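Local coordinates for DisA protein (Sorangium cellulosum, PDB 6CCA), which probably transfers methyl groups to a carbon of the growing chain on the disorazol polyketide assembly line, acting as a gem-dimethylating methyltransferase, at residues V48-L51 against L52-P56; H342-T345 against L346-L350. All blocks are in the same frame, centred on the assembly; numbering follows the deposited sequence.

Contact 1: residues V48-L51 against L52-P56; sequences VREL and LTHQP
Glu50, Thr53 and His54 meet where helix 45-52 passes into helix 55-75 through a type I beta turn running from Leu52 to Gln55, an example of a polar side chain folding back onto a carbonyl one turn earlier. Thr53 OG1 donates to Glu50 O at 2.7 Å; its position between backbone N and carbonyl carbon (chi1 65°) turns the hydroxyl back to the preceding turn. Thr53 N reaches the same Glu50 O at 3.3 Å, but from well above the carbonyl plane (71° out of it), whereas the hydroxyl comes in only 17° off that plane. The hydroxyl also covers one face of the His54 imidazole, with Thr53 OG1 3.8 Å above the ring and over its centre. At the ring edge, in plane, a water lies 2.8 Å from His54 NE2 and donates to Glu50 OE2 at 2.7 Å. Regular helical bonding persists in Leu52 N to Val48 O, 3.0 Å, and the side chains of Val48 and Leu52 run side by side, pointing the same way, with Val48 CG1 3.9 Å from Leu52 CD1. Leu51 turns to helix 196-216, touching Phe201, while Arg49 forms a salt bridge with Asp394. Because Glu50 reaches His54 through water without direct contact, its carboxylate may modestly raise the imidazole's proton affinity, and a single water ties the helix to the beta turn.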
ATOM      1  N   VAL A  48     -17.307  -6.092  -9.894  1.00 18.73           N
ATOM      2  CA  VAL A  48     -16.179  -6.948  -9.822  1.00 19.61           C
ATOM      3  C   VAL A  48     -15.745  -7.233 -11.263  1.00 20.11           C
ATOM      4  O   VAL A  48     -14.566  -7.213 -11.577  1.00 18.09           O
ATOM      5  CB  VAL A  48     -16.472  -8.268  -9.080  1.00 18.77           C
ATOM      6  CG1 VAL A  48     -15.356  -9.278  -9.304  1.00 19.93           C
ATOM      7  CG2 VAL A  48     -16.683  -8.033  -7.547  1.00 20.80           C
ATOM      8  N   ARG A  49     -16.724  -7.540 -12.130  1.00 23.08           N
ATOM      9  CA  ARG A  49     -16.400  -7.780 -13.554  1.00 23.41           C
ATOM     10  C   ARG A  49     -15.723  -6.598 -14.194  1.00 19.43           C
ATOM     11  O   ARG A  49     -14.760  -6.772 -14.957  1.00 20.54           O
ATOM     12  CB  ARG A  49     -17.626  -8.132 -14.402  1.00 26.89           C
ATOM     13  CG  ARG A  49     -17.960  -9.576 -14.228  1.00 33.11           C
ATOM     14  CD  ARG A  49     -18.887 -10.142 -15.330  1.00 37.21           C
ATOM     15  NE  ARG A  49     -19.013 -11.543 -14.967  1.00 39.14           N
ATOM     16  CZ  ARG A  49     -20.052 -12.355 -15.230  1.00 44.13           C
ATOM     17  NH1 ARG A  49     -21.112 -11.961 -15.937  1.00 43.94           N
ATOM     18  NH2 ARG A  49     -19.995 -13.607 -14.779  1.00 39.87           N
ATOM     19  N   GLU A  50     -16.248  -5.434 -13.934  1.00 19.18           N
ATOM     20  CA  GLU A  50     -15.678  -4.182 -14.421  1.00 18.65           C
ATOM     21  C   GLU A  50     -14.201  -4.006 -13.963  1.00 19.17           C
ATOM     22  O   GLU A  50     -13.366  -3.626 -14.785  1.00 19.57           O
ATOM     23  CB  GLU A  50     -16.513  -3.002 -14.024  1.00 19.89           C
ATOM     24  CG  GLU A  50     -15.946  -1.629 -14.350  1.00 22.53           C
ATOM     25  CD  GLU A  50     -15.912  -1.318 -15.864  1.00 22.62           C
ATOM     26  OE1 GLU A  50     -16.660  -2.020 -16.583  1.00 21.28           O
ATOM     27  OE2 GLU A  50     -15.151  -0.401 -16.309  1.00 21.10           O
ATOM     28  N   LEU A  51     -13.926  -4.243 -12.687  1.00 16.30           N
ATOM     29  CA  LEU A  51     -12.521  -4.188 -12.209  1.00 16.95           C
ATOM     30  C   LEU A  51     -11.659  -5.219 -12.945  1.00 17.97           C
ATOM     31  O   LEU A  51     -10.533  -4.916 -13.359  1.00 15.64           O
ATOM     32  CB  LEU A  51     -12.466  -4.447 -10.693  1.00 17.12           C
ATOM     33  CG  LEU A  51     -11.068  -4.617 -10.097  1.00 16.97           C
ATOM     34  CD1 LEU A  51     -10.380  -3.242 -10.165  1.00 18.03           C
ATOM     35  CD2 LEU A  51     -11.208  -5.161  -8.677  1.00 17.86           C
ATOM     36  N   LEU A  52     -12.188  -6.424 -13.188  1.00 18.09           N
ATOM     37  CA  LEU A  52     -11.413  -7.475 -13.794  1.00 20.39           C
ATOM     38  C   LEU A  52     -11.091  -7.207 -15.244  1.00 18.41           C
ATOM     39  O   LEU A  52     -10.185  -7.868 -15.761  1.00 17.14           O
ATOM     40  CB  LEU A  52     -12.086  -8.884 -13.669  1.00 20.24           C
ATOM     41  CG  LEU A  52     -11.983  -9.444 -12.242  1.00 23.58           C
ATOM     42  CD1 LEU A  52     -12.897 -10.665 -11.996  1.00 26.51           C
ATOM     43  CD2 LEU A  52     -10.556  -9.804 -11.934  1.00 28.44           C
ATOM     44  N   THR A  53     -11.818  -6.283 -15.857  1.00 17.20           N
ATOM     45  CA  THR A  53     -11.481  -5.895 -17.268  1.00 18.01           C
ATOM     46  C   THR A  53     -10.080  -5.334 -17.357  1.00 18.58           C
ATOM     47  O   THR A  53      -9.444  -5.341 -18.415  1.00 17.47           O
ATOM     48  CB  THR A  53     -12.419  -4.942 -17.960  1.00 17.16           C
ATOM     49  OG1 THR A  53     -12.466  -3.641 -17.362  1.00 19.26           O
ATOM     50  CG2 THR A  53     -13.828  -5.535 -18.024  1.00 19.65           C
ATOM     51  N   HIS A  54      -9.585  -4.859 -16.226  1.00 18.61           N
ATOM     52  CA  HIS A  54      -8.216  -4.313 -16.213  1.00 17.58           C
ATOM     53  C   HIS A  54      -7.083  -5.330 -16.002  1.00 17.84           C
ATOM     54  O   HIS A  54      -5.943  -4.963 -16.131  1.00 16.84           O
ATOM     55  CB  HIS A  54      -8.170  -3.214 -15.138  1.00 16.78           C
ATOM     56  CG  HIS A  54      -9.147  -2.149 -15.408  1.00 15.41           C
ATOM     57  ND1 HIS A  54      -9.074  -1.363 -16.517  1.00 15.52           N
ATOM     58  CD2 HIS A  54     -10.262  -1.757 -14.740  1.00 16.44           C
ATOM     59  CE1 HIS A  54     -10.082  -0.510 -16.527  1.00 15.95           C
ATOM     60  NE2 HIS A  54     -10.818  -0.732 -15.462  1.00 17.92           N
ATOM     61  N   GLN A  55      -7.358  -6.604 -15.789  1.00 15.83           N
ATOM     62  CA  GLN A  55      -6.330  -7.554 -15.574  1.00 17.44           C
ATOM     63  C   GLN A  55      -5.351  -7.791 -16.716  1.00 16.88           C
ATOM     64  O   GLN A  55      -4.205  -7.891 -16.459  1.00 16.79           O
ATOM     65  CB  GLN A  55      -6.893  -8.840 -15.033  1.00 20.06           C
ATOM     66  CG  GLN A  55      -5.895  -9.890 -14.700  1.00 23.19           C
ATOM     67  CD  GLN A  55      -6.423 -10.704 -13.587  1.00 35.72           C
ATOM     68  OE1 GLN A  55      -7.183 -11.667 -13.835  1.00 39.12           O
ATOM     69  NE2 GLN A  55      -6.164 -10.252 -12.340  1.00 26.90           N
ATOM     70  N   PRO A  56      -5.786  -7.776 -17.998  1.00 18.34           N
ATOM     71  CA  PRO A  56      -4.809  -7.955 -19.090  1.00 16.41           C
ATOM     72  C   PRO A  56      -3.784  -6.822 -19.107  1.00 14.83           C
ATOM     73  O   PRO A  56      -2.559  -7.071 -19.303  1.00 15.91           O
ATOM     74  CB  PRO A  56      -5.695  -7.932 -20.352  1.00 17.25           C
ATOM     75  CG  PRO A  56      -7.021  -8.531 -19.853  1.00 16.43           C
ATOM     76  CD  PRO A  56      -7.175  -7.893 -18.477  1.00 18.14           C
TER
HETATM   77  O   HOH W   1     -13.224   0.487 -14.720  1.00 19.36           O

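Contact 2: residues H342-T345 against L346-L350; sequences HFLT and LSAGL
Phe343 O is gripped twice by Ser347: the hydroxyl OG donates to it at 2.7 Å, and the backbone N adds a weak bond to the same oxygen. A serine hydroxyl thus replaces a weakening helical N-H as the main donor to a carbonyl near the end of short helix 342-346. Its OG sits between backbone N and carbonyl carbon (chi1 58°), from where it reaches back to the Phe343 carbonyl, approaching 26° off the carbonyl plane. The hydroxyl of Ser347 also rides over one face of the Phe343 ring, OG 3.7 Å above its plane and displaced toward the rim. That ring meets Tyr154 edge-to-face, and Leu157 of helix 152-163 touches both Phe343 and Ser347.

Leu346 N keeps the ordinary alpha-helical bond to His342 O, 2.9 Å; from Leu344 O the spacing lengthens, to Gly349 N five residues on, at 2.8 Å and in the carbonyl plane. Ser347 N shares Leu344 O weakly, and a 3-10 segment, 348-350, follows. Lacking a side chain, Gly349 comes close to the preceding turn, its CA making a CH...O contact with Thr345 O at 3.1 Å. Alongside, Leu344 CD2 lies 4.3 Å from Ala348 CB, and Trp354 touches both side chains. Leu346 O and Gly349 O are in turn bound by Tyr165 OH and Trp355 NE1. Backbone carbonyls in a buried setting are thus satisfied partly by local donors and partly by tyrosine and tryptophan, while apolar groups pack around them.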
ATOM      1  N   HIS A 342       5.857  -6.514  -9.624  1.00 17.80           N
ATOM      2  CA  HIS A 342       7.155  -5.963  -9.993  1.00 17.69           C
ATOM      3  C   HIS A 342       7.099  -4.437 -10.048  1.00 18.10           C
ATOM      4  O   HIS A 342       8.062  -3.738  -9.707  1.00 17.17           O
ATOM      5  CB  HIS A 342       7.575  -6.504 -11.345  1.00 19.70           C
ATOM      6  CG  HIS A 342       7.698  -7.990 -11.388  1.00 19.98           C
ATOM      7  ND1 HIS A 342       8.078  -8.757 -10.296  1.00 20.52           N
ATOM      8  CD2 HIS A 342       7.534  -8.860 -12.418  1.00 21.89           C
ATOM      9  CE1 HIS A 342       8.076 -10.029 -10.636  1.00 20.71           C
ATOM     10  NE2 HIS A 342       7.765 -10.114 -11.918  1.00 21.47           N
ATOM     11  N   PHE A 343       5.942  -3.916 -10.401  1.00 18.82           N
ATOM     12  CA  PHE A 343       5.742  -2.482 -10.406  1.00 18.94           C
ATOM     13  C   PHE A 343       6.082  -1.880  -9.097  1.00 18.47           C
ATOM     14  O   PHE A 343       6.692  -0.817  -8.993  1.00 19.75           O
ATOM     15  CB  PHE A 343       4.271  -2.125 -10.748  1.00 21.88           C
ATOM     16  CG  PHE A 343       3.940  -0.691 -10.374  1.00 23.14           C
ATOM     17  CD1 PHE A 343       4.422   0.361 -11.161  1.00 25.02           C
ATOM     18  CD2 PHE A 343       3.274  -0.392  -9.211  1.00 25.29           C
ATOM     19  CE1 PHE A 343       4.202   1.719 -10.822  1.00 26.58           C
ATOM     20  CE2 PHE A 343       3.067   0.936  -8.816  1.00 28.21           C
ATOM     21  CZ  PHE A 343       3.514   2.008  -9.640  1.00 27.65           C
ATOM     22  N   LEU A 344       5.616  -2.499  -8.015  1.00 16.81           N
ATOM     23  CA  LEU A 344       5.935  -2.013  -6.685  1.00 18.03           C
ATOM     24  C   LEU A 344       7.386  -2.207  -6.295  1.00 17.19           C
ATOM     25  O   LEU A 344       8.036  -1.309  -5.692  1.00 19.31           O
ATOM     26  CB  LEU A 344       5.032  -2.712  -5.634  1.00 16.97           C
ATOM     27  CG  LEU A 344       3.554  -2.303  -5.755  1.00 19.73           C
ATOM     28  CD1 LEU A 344       2.768  -3.143  -4.727  1.00 20.92           C
ATOM     29  CD2 LEU A 344       3.336  -0.821  -5.479  1.00 21.47           C
ATOM     30  N   THR A 345       7.916  -3.404  -6.549  1.00 16.92           N
ATOM     31  CA  THR A 345       9.315  -3.632  -6.215  1.00 17.40           C
ATOM     32  C   THR A 345      10.222  -2.551  -6.824  1.00 17.20           C
ATOM     33  O   THR A 345      11.107  -2.027  -6.166  1.00 18.26           O
ATOM     34  CB  THR A 345       9.802  -5.034  -6.642  1.00 17.64           C
ATOM     35  OG1 THR A 345       9.037  -6.047  -5.935  1.00 17.05           O
ATOM     36  CG2 THR A 345      11.325  -5.175  -6.337  1.00 18.19           C
ATOM     37  N   LEU A 346       9.976  -2.214  -8.074  1.00 17.23           N
ATOM     38  CA  LEU A 346      10.834  -1.240  -8.789  1.00 17.63           C
ATOM     39  C   LEU A 346      10.686   0.202  -8.288  1.00 19.87           C
ATOM     40  O   LEU A 346      11.661   0.929  -8.324  1.00 20.24           O
ATOM     41  CB  LEU A 346      10.559  -1.252 -10.278  1.00 16.84           C
ATOM     42  CG  LEU A 346      10.960  -2.487 -11.018  1.00 19.52           C
ATOM     43  CD1 LEU A 346      10.519  -2.409 -12.476  1.00 22.26           C
ATOM     44  CD2 LEU A 346      12.451  -2.618 -10.870  1.00 24.77           C
ATOM     45  N   SER A 347       9.479   0.551  -7.800  1.00 19.37           N
ATOM     46  CA  SER A 347       9.114   1.890  -7.392  1.00 20.20           C
ATOM     47  C   SER A 347       9.106   2.059  -5.885  1.00 22.13           C
ATOM     48  O   SER A 347      10.062   2.648  -5.338  1.00 22.13           O
ATOM     49  CB  SER A 347       7.834   2.351  -8.017  1.00 20.23           C
ATOM     50  OG  SER A 347       6.688   1.572  -7.782  1.00 18.07           O
ATOM     51  N   ALA A 348       8.081   1.491  -5.241  1.00 23.29           N
ATOM     52  CA  ALA A 348       7.965   1.499  -3.754  1.00 25.64           C
ATOM     53  C   ALA A 348       9.167   0.830  -3.102  1.00 24.98           C
ATOM     54  O   ALA A 348       9.613   1.226  -2.037  1.00 24.87           O
ATOM     55  CB  ALA A 348       6.657   0.816  -3.343  1.00 27.67           C
ATOM     56  N   GLY A 349       9.788  -0.145  -3.787  1.00 24.44           N
ATOM     57  CA  GLY A 349      11.034  -0.799  -3.288  1.00 22.86           C
ATOM     58  C   GLY A 349      12.273   0.031  -3.069  1.00 22.14           C
ATOM     59  O   GLY A 349      13.295  -0.426  -2.476  1.00 25.14           O
ATOM     60  N   LEU A 350      12.247   1.246  -3.630  1.00 24.49           N
ATOM     61  CA  LEU A 350      13.305   2.176  -3.451  1.00 25.05           C
ATOM     62  C   LEU A 350      13.137   2.944  -2.116  1.00 28.71           C
ATOM     63  O   LEU A 350      14.056   3.626  -1.727  1.00 28.21           O
ATOM     64  CB  LEU A 350      13.335   3.213  -4.587  1.00 26.47           C
ATOM     65  CG  LEU A 350      13.680   2.650  -5.963  1.00 27.14           C
ATOM     66  CD1 LEU A 350      13.278   3.635  -7.034  1.00 29.63           C
ATOM     67  CD2 LEU A 350      15.145   2.298  -6.051  1.00 27.83           C
TER

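In the fold
Both contacts illustrate one principle: a hydroxyl three residues on (Thr53 to Glu50) or four (Ser347 to Phe343) bonds back to a helical carbonyl as regular bonding gives way. Contact 1 lies toward the surface, its centre about 20 Å from that of the chain, and its chemistry includes water and charged groups. Contact 2 is buried, its centre about 11 Å from the chain's, mostly among aromatic and aliphatic side chains, with Glu62 meeting the His342 end. They do not touch, yet helix 55-75 relates them: it begins within contact 1, and its Ser65 touches His342 and Leu346. Residues 342-350 follow strand 330-337 of the methyltransferase sheet and pack against helices 55-75, 102-114 and 152-163.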